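Local atomic coordinates of putative amidohydrolase (PDB entry 3MKV), a protein that probably hydrolyses dipeptides that end in proline, acting as a zinc-dependent prolidase of the amidohydrolase superfamily. Residues F6-G11 against I27-G32; P19-G24 against D384-K389; K55-G60 against G370-G375; D379-D384 against P402-D407. All blocks are in the same frame, centred on the assembly; numbering follows the deposited sequence.

Contact 1: F6-G11 against I27-G32; sequences FLFRNG and ILIEDG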
# COMPACT_ATOMS: atom_id res chain seq x y z
N PHE A 6 9.59 -2.81 -59.79
CA PHE A 6 11.02 -3.04 -59.99
C PHE A 6 11.26 -4.37 -60.70
O PHE A 6 10.57 -5.36 -60.45
CB PHE A 6 11.77 -3.02 -58.66
CG PHE A 6 11.79 -1.69 -57.98
CD1 PHE A 6 12.88 -0.85 -58.09
CD2 PHE A 6 10.70 -1.27 -57.23
CE1 PHE A 6 12.90 0.38 -57.46
CE2 PHE A 6 10.71 -0.03 -56.60
CZ PHE A 6 11.81 0.79 -56.71
N LEU A 7 12.25 -4.37 -61.59
CA LEU A 7 12.61 -5.58 -62.30
C LEU A 7 14.12 -5.83 -62.23
O LEU A 7 14.91 -5.12 -62.85
CB LEU A 7 12.12 -5.54 -63.75
CG LEU A 7 12.28 -6.86 -64.49
CD1 LEU A 7 11.29 -6.96 -65.64
CD2 LEU A 7 13.70 -7.01 -65.00
N PHE A 8 14.49 -6.83 -61.44
CA PHE A 8 15.87 -7.28 -61.36
C PHE A 8 16.18 -8.13 -62.58
O PHE A 8 15.43 -9.05 -62.91
CB PHE A 8 16.07 -8.09 -60.09
CG PHE A 8 15.99 -7.27 -58.83
CD1 PHE A 8 17.14 -6.78 -58.24
CD2 PHE A 8 14.77 -7.00 -58.24
CE1 PHE A 8 17.08 -6.03 -57.08
CE2 PHE A 8 14.70 -6.25 -57.09
CZ PHE A 8 15.85 -5.76 -56.51
N ARG A 9 17.28 -7.82 -63.26
CA ARG A 9 17.67 -8.50 -64.48
C ARG A 9 19.19 -8.73 -64.57
O ARG A 9 19.96 -7.95 -64.03
CB ARG A 9 17.21 -7.67 -65.68
CG ARG A 9 17.26 -8.38 -67.02
CD ARG A 9 16.90 -7.44 -68.17
NE ARG A 9 17.90 -6.39 -68.36
CZ ARG A 9 19.11 -6.59 -68.88
NH1 ARG A 9 19.95 -5.57 -69.02
NH2 ARG A 9 19.48 -7.81 -69.26
N ASN A 10 19.61 -9.74 -65.31
CA ASN A 10 21.03 -9.97 -65.57
C ASN A 10 21.89 -10.36 -64.36
O ASN A 10 23.00 -9.85 -64.18
CB ASN A 10 21.64 -8.75 -66.25
CG ASN A 10 22.82 -9.11 -67.12
OD1 ASN A 10 22.76 -10.06 -67.90
ND2 ASN A 10 23.90 -8.35 -66.99
N GLY A 11 21.38 -11.27 -63.53
CA GLY A 11 22.14 -11.74 -62.38
C GLY A 11 21.94 -13.20 -62.04
O GLY A 11 21.10 -13.89 -62.63
N ILE A 27 13.27 -11.04 -61.89
CA ILE A 27 12.35 -10.93 -60.77
C ILE A 27 11.51 -9.67 -60.87
O ILE A 27 12.02 -8.58 -61.08
CB ILE A 27 13.11 -10.95 -59.42
CG1 ILE A 27 14.27 -11.96 -59.48
CG2 ILE A 27 12.17 -11.28 -58.28
CD1 ILE A 27 15.32 -11.73 -58.42
N LEU A 28 10.20 -9.83 -60.73
CA LEU A 28 9.28 -8.71 -60.84
C LEU A 28 8.75 -8.31 -59.47
O LEU A 28 7.97 -9.05 -58.86
CB LEU A 28 8.12 -9.04 -61.77
CG LEU A 28 7.06 -7.95 -61.95
CD1 LEU A 28 7.63 -6.75 -62.70
CD2 LEU A 28 5.85 -8.51 -62.68
N ILE A 29 9.17 -7.15 -58.99
CA ILE A 29 8.72 -6.63 -57.71
C ILE A 29 7.76 -5.47 -57.93
O ILE A 29 8.05 -4.56 -58.70
CB ILE A 29 9.90 -6.10 -56.88
CG1 ILE A 29 10.73 -7.27 -56.36
CG2 ILE A 29 9.40 -5.21 -55.74
CD1 ILE A 29 11.15 -8.20 -57.45
N GLU A 30 6.62 -5.51 -57.25
CA GLU A 30 5.73 -4.37 -57.26
C GLU A 30 4.86 -4.30 -56.01
O GLU A 30 4.25 -5.30 -55.60
CB GLU A 30 4.87 -4.35 -58.52
CG GLU A 30 3.84 -5.45 -58.58
CD GLU A 30 3.18 -5.53 -59.94
OE1 GLU A 30 3.89 -5.76 -60.93
OE2 GLU A 30 1.94 -5.36 -60.00
N ASP A 31 4.82 -3.12 -55.40
CA ASP A 31 4.02 -2.89 -54.19
C ASP A 31 4.39 -3.81 -53.02
O ASP A 31 3.52 -4.40 -52.38
CB ASP A 31 2.53 -3.00 -54.50
CG ASP A 31 1.99 -1.78 -55.21
OD1 ASP A 31 0.81 -1.80 -55.61
OD2 ASP A 31 2.75 -0.79 -55.37
N GLY A 32 5.69 -3.92 -52.76
CA GLY A 32 6.17 -4.63 -51.58
C GLY A 32 6.38 -6.12 -51.75
O GLY A 32 7.02 -6.75 -50.91

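Contact 2: P19-G24 against D384-K389; sequences PDLLQG and DGNPLK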
# COMPACT_ATOMS: atom_id res chain seq x y z
N PRO A 19 21.88 -25.94 -54.33
CA PRO A 19 23.30 -25.89 -53.96
C PRO A 19 24.13 -24.89 -54.75
O PRO A 19 25.20 -24.48 -54.29
CB PRO A 19 23.78 -27.32 -54.26
CG PRO A 19 22.83 -27.81 -55.32
CD PRO A 19 21.51 -27.23 -54.92
N ASP A 20 23.64 -24.50 -55.93
CA ASP A 20 24.36 -23.56 -56.80
C ASP A 20 23.44 -22.43 -57.25
O ASP A 20 22.21 -22.59 -57.26
CB ASP A 20 24.90 -24.27 -58.04
CG ASP A 20 25.82 -25.43 -57.69
OD1 ASP A 20 26.77 -25.23 -56.91
OD2 ASP A 20 25.58 -26.53 -58.22
N LEU A 21 24.04 -21.31 -57.65
CA LEU A 21 23.30 -20.17 -58.15
C LEU A 21 22.54 -20.49 -59.43
O LEU A 21 23.07 -21.11 -60.34
CB LEU A 21 24.23 -18.98 -58.40
CG LEU A 21 24.87 -18.35 -57.17
CD1 LEU A 21 25.72 -17.16 -57.56
CD2 LEU A 21 23.81 -17.95 -56.16
N LEU A 22 21.29 -20.05 -59.49
CA LEU A 22 20.51 -20.18 -60.72
C LEU A 22 20.79 -18.99 -61.62
O LEU A 22 20.77 -17.84 -61.18
CB LEU A 22 19.02 -20.27 -60.39
CG LEU A 22 18.66 -21.29 -59.31
CD1 LEU A 22 17.21 -21.17 -58.89
CD2 LEU A 22 18.97 -22.70 -59.80
N GLN A 23 21.06 -19.26 -62.89
CA GLN A 23 21.36 -18.20 -63.85
C GLN A 23 20.18 -17.98 -64.78
O GLN A 23 19.40 -18.90 -65.03
CB GLN A 23 22.60 -18.55 -64.65
CG GLN A 23 23.59 -17.40 -64.73
CD GLN A 23 24.57 -17.40 -63.56
OE1 GLN A 23 24.88 -18.45 -62.99
NE2 GLN A 23 25.07 -16.21 -63.22
N GLY A 24 20.03 -16.76 -65.28
CA GLY A 24 19.02 -16.46 -66.30
C GLY A 24 17.60 -16.21 -65.81
O GLY A 24 16.64 -16.35 -66.58
N ASP A 384 27.95 -8.54 -54.21
CA ASP A 384 29.08 -8.64 -55.10
C ASP A 384 29.91 -9.84 -54.69
O ASP A 384 30.95 -9.70 -54.05
CB ASP A 384 29.92 -7.37 -55.04
CG ASP A 384 31.05 -7.37 -56.04
OD1 ASP A 384 30.94 -8.06 -57.08
OD2 ASP A 384 32.06 -6.68 -55.79
N GLY A 385 29.44 -11.03 -55.06
CA GLY A 385 30.11 -12.27 -54.71
C GLY A 385 29.13 -13.42 -54.74
O GLY A 385 27.94 -13.23 -55.04
N ASN A 386 29.62 -14.62 -54.44
CA ASN A 386 28.77 -15.82 -54.44
C ASN A 386 28.78 -16.58 -53.10
O ASN A 386 29.67 -17.40 -52.85
CB ASN A 386 29.16 -16.76 -55.58
CG ASN A 386 28.40 -18.06 -55.54
OD1 ASN A 386 27.87 -18.46 -54.49
ND2 ASN A 386 28.33 -18.74 -56.68
N PRO A 387 27.78 -16.30 -52.26
CA PRO A 387 27.69 -16.76 -50.87
C PRO A 387 27.69 -18.28 -50.76
O PRO A 387 28.13 -18.83 -49.74
CB PRO A 387 26.34 -16.21 -50.40
CG PRO A 387 26.02 -15.11 -51.35
CD PRO A 387 26.61 -15.50 -52.66
N LEU A 388 27.18 -18.95 -51.79
CA LEU A 388 27.19 -20.41 -51.87
C LEU A 388 28.61 -20.99 -52.02
O LEU A 388 28.86 -22.13 -51.67
CB LEU A 388 26.27 -20.88 -53.00
CG LEU A 388 24.80 -20.57 -52.71
CD1 LEU A 388 23.86 -21.14 -53.78
CD2 LEU A 388 24.42 -21.09 -51.32
N LYS A 389 29.53 -20.18 -52.55
CA LYS A 389 30.93 -20.58 -52.62
C LYS A 389 31.68 -20.10 -51.39
O LYS A 389 32.45 -20.85 -50.79
CB LYS A 389 31.60 -20.01 -53.88
CG LYS A 389 31.73 -21.01 -55.02
CD LYS A 389 32.98 -20.73 -55.85
CE LYS A 389 34.23 -20.62 -54.97
NZ LYS A 389 35.44 -20.23 -55.74
O HOH W 1 27.23 -21.70 -57.33

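Contact 3: K55-G60 against G370-G375; sequences KTIMPG and GRIVPG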
# COMPACT_ATOMS: atom_id res chain seq x y z
N LYS A 55 25.89 -9.89 -60.84
CA LYS A 55 26.06 -10.05 -59.40
C LYS A 55 24.96 -10.96 -58.85
O LYS A 55 24.07 -11.40 -59.59
CB LYS A 55 26.06 -8.70 -58.70
CG LYS A 55 27.45 -8.12 -58.51
CD LYS A 55 27.43 -6.61 -58.41
CE LYS A 55 27.11 -5.98 -59.75
NZ LYS A 55 27.98 -4.80 -60.03
N THR A 56 25.02 -11.23 -57.54
CA THR A 56 24.10 -12.18 -56.93
C THR A 56 22.88 -11.53 -56.30
O THR A 56 22.99 -10.59 -55.50
CB THR A 56 24.81 -13.07 -55.90
OG1 THR A 56 25.99 -13.64 -56.48
CG2 THR A 56 23.88 -14.19 -55.45
N ILE A 57 21.72 -12.03 -56.67
CA ILE A 57 20.48 -11.59 -56.06
C ILE A 57 20.03 -12.67 -55.09
O ILE A 57 19.76 -13.81 -55.49
CB ILE A 57 19.41 -11.32 -57.13
CG1 ILE A 57 19.92 -10.29 -58.14
CG2 ILE A 57 18.11 -10.83 -56.49
CD1 ILE A 57 18.99 -10.06 -59.32
N MET A 58 19.98 -12.33 -53.81
CA MET A 58 19.61 -13.28 -52.77
C MET A 58 18.54 -12.71 -51.83
O MET A 58 18.37 -11.49 -51.74
CB MET A 58 20.84 -13.72 -51.97
CG MET A 58 21.46 -12.61 -51.13
SD MET A 58 22.68 -13.21 -49.94
CE MET A 58 21.61 -14.23 -48.93
N PRO A 59 17.85 -13.58 -51.09
CA PRO A 59 16.80 -13.11 -50.18
C PRO A 59 17.39 -12.31 -49.02
O PRO A 59 18.57 -12.48 -48.67
CB PRO A 59 16.17 -14.40 -49.65
CG PRO A 59 16.74 -15.51 -50.48
CD PRO A 59 18.03 -15.04 -51.03
N GLY A 60 16.57 -11.45 -48.42
CA GLY A 60 16.94 -10.73 -47.20
C GLY A 60 17.36 -11.68 -46.09
O GLY A 60 16.77 -12.75 -45.91
N GLY A 370 12.64 -15.14 -46.54
CA GLY A 370 13.77 -16.05 -46.72
C GLY A 370 13.88 -16.73 -48.08
O GLY A 370 14.80 -17.51 -48.31
N ARG A 371 12.94 -16.43 -48.97
CA ARG A 371 12.91 -17.01 -50.31
C ARG A 371 12.34 -16.01 -51.31
O ARG A 371 11.27 -15.44 -51.09
CB ARG A 371 12.04 -18.28 -50.32
CG ARG A 371 12.73 -19.55 -49.84
CD ARG A 371 13.15 -20.46 -51.00
NE ARG A 371 12.06 -20.67 -51.96
CZ ARG A 371 11.96 -21.71 -52.78
NH1 ARG A 371 12.87 -22.67 -52.76
NH2 ARG A 371 10.93 -21.80 -53.61
N ILE A 372 13.04 -15.81 -52.42
CA ILE A 372 12.52 -14.96 -53.49
C ILE A 372 11.52 -15.73 -54.37
O ILE A 372 11.89 -16.32 -55.38
CB ILE A 372 13.65 -14.38 -54.36
CG1 ILE A 372 14.48 -13.39 -53.54
CG2 ILE A 372 13.09 -13.71 -55.59
CD1 ILE A 372 15.87 -13.17 -54.10
N VAL A 373 10.25 -15.71 -53.96
CA VAL A 373 9.17 -16.41 -54.65
C VAL A 373 7.97 -15.49 -54.79
O VAL A 373 7.80 -14.57 -53.99
CB VAL A 373 8.71 -17.68 -53.89
CG1 VAL A 373 9.76 -18.77 -53.95
CG2 VAL A 373 8.34 -17.34 -52.45
N PRO A 374 7.12 -15.73 -55.81
CA PRO A 374 5.93 -14.91 -56.02
C PRO A 374 5.03 -14.90 -54.78
O PRO A 374 4.70 -15.96 -54.25
CB PRO A 374 5.22 -15.60 -57.18
CG PRO A 374 6.29 -16.33 -57.90
CD PRO A 374 7.26 -16.78 -56.84
N GLY A 375 4.65 -13.70 -54.35
CA GLY A 375 3.74 -13.54 -53.22
C GLY A 375 4.49 -13.24 -51.93
O GLY A 375 3.87 -12.86 -50.94
O HOH W 2 14.27 -12.61 -46.31

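Contact 4: D379-D384 against P402-D407; sequences DVLVVD and PLVMKD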
# COMPACT_ATOMS: atom_id res chain seq x y z
N ASP A 379 11.88 -8.37 -49.93
CA ASP A 379 13.10 -8.13 -49.17
C ASP A 379 14.21 -8.77 -49.98
O ASP A 379 14.34 -10.00 -50.01
CB ASP A 379 13.03 -8.80 -47.79
CG ASP A 379 11.91 -8.24 -46.92
OD1 ASP A 379 11.10 -7.40 -47.39
OD2 ASP A 379 11.85 -8.64 -45.73
N VAL A 380 15.00 -7.95 -50.67
CA VAL A 380 15.99 -8.46 -51.61
C VAL A 380 17.35 -7.84 -51.39
O VAL A 380 17.47 -6.66 -51.08
CB VAL A 380 15.57 -8.17 -53.08
CG1 VAL A 380 16.57 -8.79 -54.03
CG2 VAL A 380 14.18 -8.69 -53.35
N LEU A 381 18.39 -8.65 -51.55
CA LEU A 381 19.76 -8.16 -51.53
C LEU A 381 20.43 -8.37 -52.89
O LEU A 381 20.08 -9.29 -53.64
CB LEU A 381 20.59 -8.88 -50.47
CG LEU A 381 20.09 -8.93 -49.03
CD1 LEU A 381 21.23 -9.41 -48.11
CD2 LEU A 381 19.57 -7.56 -48.61
N VAL A 382 21.40 -7.52 -53.19
CA VAL A 382 22.31 -7.77 -54.30
C VAL A 382 23.72 -7.81 -53.74
O VAL A 382 24.18 -6.84 -53.13
CB VAL A 382 22.21 -6.70 -55.40
CG1 VAL A 382 23.48 -6.70 -56.25
CG2 VAL A 382 20.99 -6.95 -56.26
N VAL A 383 24.41 -8.92 -53.93
CA VAL A 383 25.75 -9.06 -53.38
C VAL A 383 26.81 -9.17 -54.47
O VAL A 383 26.61 -9.78 -55.52
CB VAL A 383 25.84 -10.28 -52.45
CG1 VAL A 383 27.23 -10.36 -51.81
CG2 VAL A 383 24.76 -10.19 -51.38
N ASP A 384 27.95 -8.54 -54.21
CA ASP A 384 29.08 -8.64 -55.10
C ASP A 384 29.91 -9.84 -54.69
O ASP A 384 30.95 -9.70 -54.05
CB ASP A 384 29.92 -7.37 -55.04
CG ASP A 384 31.05 -7.37 -56.04
OD1 ASP A 384 30.94 -8.06 -57.08
OD2 ASP A 384 32.06 -6.68 -55.79
N PRO A 402 25.93 -3.87 -52.35
CA PRO A 402 25.53 -2.64 -53.03
C PRO A 402 24.04 -2.30 -52.94
O PRO A 402 23.69 -1.13 -52.97
CB PRO A 402 25.90 -2.92 -54.49
CG PRO A 402 26.09 -4.41 -54.58
CD PRO A 402 26.63 -4.80 -53.25
N LEU A 403 23.17 -3.31 -52.85
CA LEU A 403 21.73 -3.03 -52.82
C LEU A 403 20.98 -3.78 -51.71
O LEU A 403 21.18 -4.99 -51.52
CB LEU A 403 21.09 -3.31 -54.18
CG LEU A 403 19.62 -2.90 -54.32
CD1 LEU A 403 19.31 -2.43 -55.74
CD2 LEU A 403 18.66 -4.02 -53.89
N VAL A 404 20.13 -3.06 -50.99
CA VAL A 404 19.32 -3.63 -49.92
C VAL A 404 17.87 -3.17 -50.03
O VAL A 404 17.57 -1.99 -49.90
CB VAL A 404 19.86 -3.26 -48.52
CG1 VAL A 404 18.95 -3.84 -47.43
CG2 VAL A 404 21.30 -3.75 -48.34
N MET A 405 16.97 -4.12 -50.27
CA MET A 405 15.56 -3.83 -50.49
C MET A 405 14.73 -4.48 -49.39
O MET A 405 14.82 -5.68 -49.18
CB MET A 405 15.13 -4.36 -51.87
CG MET A 405 13.67 -4.07 -52.25
SD MET A 405 13.21 -4.50 -53.95
CE MET A 405 12.41 -6.05 -53.77
N LYS A 406 13.91 -3.69 -48.71
CA LYS A 406 12.98 -4.19 -47.70
C LYS A 406 11.59 -3.72 -48.04
O LYS A 406 11.41 -2.53 -48.23
CB LYS A 406 13.39 -3.73 -46.30
CG LYS A 406 12.27 -3.77 -45.26
CD LYS A 406 12.64 -2.95 -44.04
CE LYS A 406 11.43 -2.58 -43.21
NZ LYS A 406 11.80 -1.71 -42.05
N ASP A 407 10.62 -4.62 -48.09
CA ASP A 407 9.24 -4.26 -48.42
C ASP A 407 9.14 -3.53 -49.76
O ASP A 407 8.35 -2.59 -49.90
CB ASP A 407 8.62 -3.38 -47.32
CG ASP A 407 8.24 -4.17 -46.08
OD1 ASP A 407 8.52 -3.68 -44.96
OD2 ASP A 407 7.67 -5.27 -46.22

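Contact 1: F6-G11 against I27-G32
Phe6 opens the pairing with Ile29, strand against strand in antiparallel register. Its N gives a short hydrogen bond to Ile29 O at 2.6 Å, and Ile29 N returns one to Phe6 O. The side chains of this pair meet at their bases, with Phe6 CB 4.0 Å from Ile29 CB. The Phe6 ring then leads away from residues 27-32 and meets the ring of His48, their planes at about 45°. Leu7 faces the other side of the sheet, with Leu28 as its non-hydrogen-bonded partner. Its CA lies 3.3 Å from Ile27 O, a CA-H...O contact between the regular bonds. Its own N and O are turned the other way, to the backbone of strand 48-51.

Phe8 returns to the face of Phe6 and pairs with Ile27. Phe8 N reaches Ile27 O at 3.0 Å, and Ile27 N returns a bond to Phe8 O at 3.1 Å. The ring is used at its edge. Ile29 CD1 lies near the ring plane, 3.9 Å from Phe8 CD2. Ile29 CG1 is beside its own backbone N (chi1 -72°), and a bend at chi2 (53°) places CD1 at that edge. Ile27 CD1 instead touches Phe8 CB at 4.1 Å. Beyond residues 27-32, Phe8 also packs on Leu403 and Met405 of strand 403-406.

Backbone polar atoms thus bind the two strands, while the side chains add only apolar contacts. The face with Phe8, Ile27 and Ile29 is apolar and packs against strand 403-406 and the loop at Ile372.

Contact 2: P19-G24 against D384-K389
Leu21 lies against Asn386 and Leu388 where the loop before the short strand 22-23 meets the loop after strand 380-383. Its CB leads to CG, which is anti to the carbonyl carbon (chi1 -67°) and 3.5 Å from Asn386 ND2. There the chain forks. CD1 comes closest to the amide, 3.2 Å from Asn386 ND2 and 3.5 Å from Asn386 CG. CD2 goes to the other neighbour and meets Leu388 CD1 at 4.0 Å. That same Leu388 methyl also presses on the backbone, with CD1 3.6 Å from Pro19 O.

No direct hydrogen bond joins the segments. A water bridges them instead, accepting from Leu21 N and from Asn386 ND2, each at 3.2 Å. The other end of the amide turns back on its own loop. Asn386 OD1 accepts from Lys389 N at 3.1 Å, an Asx motif, though the donor sits well above the carbonyl plane.

The contact is at the surface. Leu21 precedes the short strand 22-23, which pairs with strand 12-13, and it also packs on Ala12, Leu14 and Thr56. Pro387 reaches Thr56 and Met58, so both segments border the start of strand 56-63.

Contact 3: K55-G60 against G370-G375
Ile372 CD1 presses on the peptide between Met58 and Pro59. It is 3.5 Å from Met58 C and 3.6 Å from Pro59 N. The same methyl also touches Ile57 CG2 at 4.0 Å, so the tip of one side chain meets three residues in a row. The Ile372 side chain crosses those of Ile57 and Pro59 at about a right angle. A chi1 of -68° aims its CG1 at Pro59, and the nearly extended chi2 (158°) carries CD1 on to the strand.

The second touch is made by the proline ring. Pro59 CG lies 3.5 Å from Gly370 O, and Pro59 CB is 3.6 Å from Gly370 C. No direct hydrogen bond crosses here. One water links the ends instead, accepting from Gly370 N at 3.0 Å. Its other leg, to Gly60 O, is suspiciously short, and its length is doubtful.

Further out, Ile372 is the centre of an inverse gamma turn, closed by a weak bond from Val373 N to Arg371 O. Gly370, with a positive phi (71°), leads into this turn. Arg371 points away from strand 56-59, and its NH1 forms salt bridges with Asp17 and Asp15. Ile27 and Val37 also pack on Ile372. Ile57 is covered from strand 380-383 by Val380 and Val382.

Residues 55-60 lead by strand 56-63 towards His65 and His67 of the zinc site. The join of a small beta domain, built from both ends of the chain, to a metal-bearing TIM barrel is typical of many amidohydrolases.

Contact 4: D379-D384 against P402-D407
Val380 and Met405 belong to neighbouring antiparallel strands, 380-383 and 403-406, in a mixed beta sheet that runs on through strand 56-63 into the barrel. Their axes run 4.8 Å apart.

Three backbone hydrogen bonds join them. Val380 N binds Met405 O, and Met405 N binds Val380 O, both at 2.7 Å. Val382 N binds Leu403 O. Leu381 CA makes a CA-H...O contact with Leu403 O between the bonded pairs, and Asp379 CA makes another with Met405 O just before them.

The apolar contacts lie on both faces. Val380 and Met405 run side by side, pointing the same way; the position of Met405 CE is doubtful, because it is too close to Val380 CG2. Beside them Val382 CB meets Leu403 CB at 3.8 Å. Val382 CG1 also touches Pro402 CG, the two side chains crossing at about a right angle. Phe8 of strand 5-9 packs on Val380 and Val382. On the reverse face Leu381 CD2 lies 4.0 Å from Val404 CG1.

The charged contact is at the Asp379 end. Asp379 and Asp407 bring like charges near each other, OD1 to OD2 at 4.2 Å. Arg128 binds both, through Asp379 OD2 and Asp407 OD2, and would be expected to offset that repulsion. A chi1 of -63° swings the Asp379 carboxylate toward residues 406-407. There Asp407 N gives Asp379 OD1 a nearly straight bond of 2.9 Å, on the anti side and 33° out of the carboxylate plane.

From the N terminus, contact 1 closes first, a short loop that returns strand 25-30 to strand 5-9. Contact 2 opens inside that loop at residues 19-24 and closes only at residues 384-389, so the two cross. Contact 3 is nested within the long loop of contact 2, whose span includes most of the barrel. Contact 4 opens before contact 2 closes, sharing Asp384 with it, and ends later; these two also cross. Strand 56-63 joins contact 3 to contact 4 through backbone bonds with strand 380-383. Phe8, Ile27 and Ile29 pack contact 1 onto both. Together the four tie the N-terminal strands to the C-terminal ones beside the barrel.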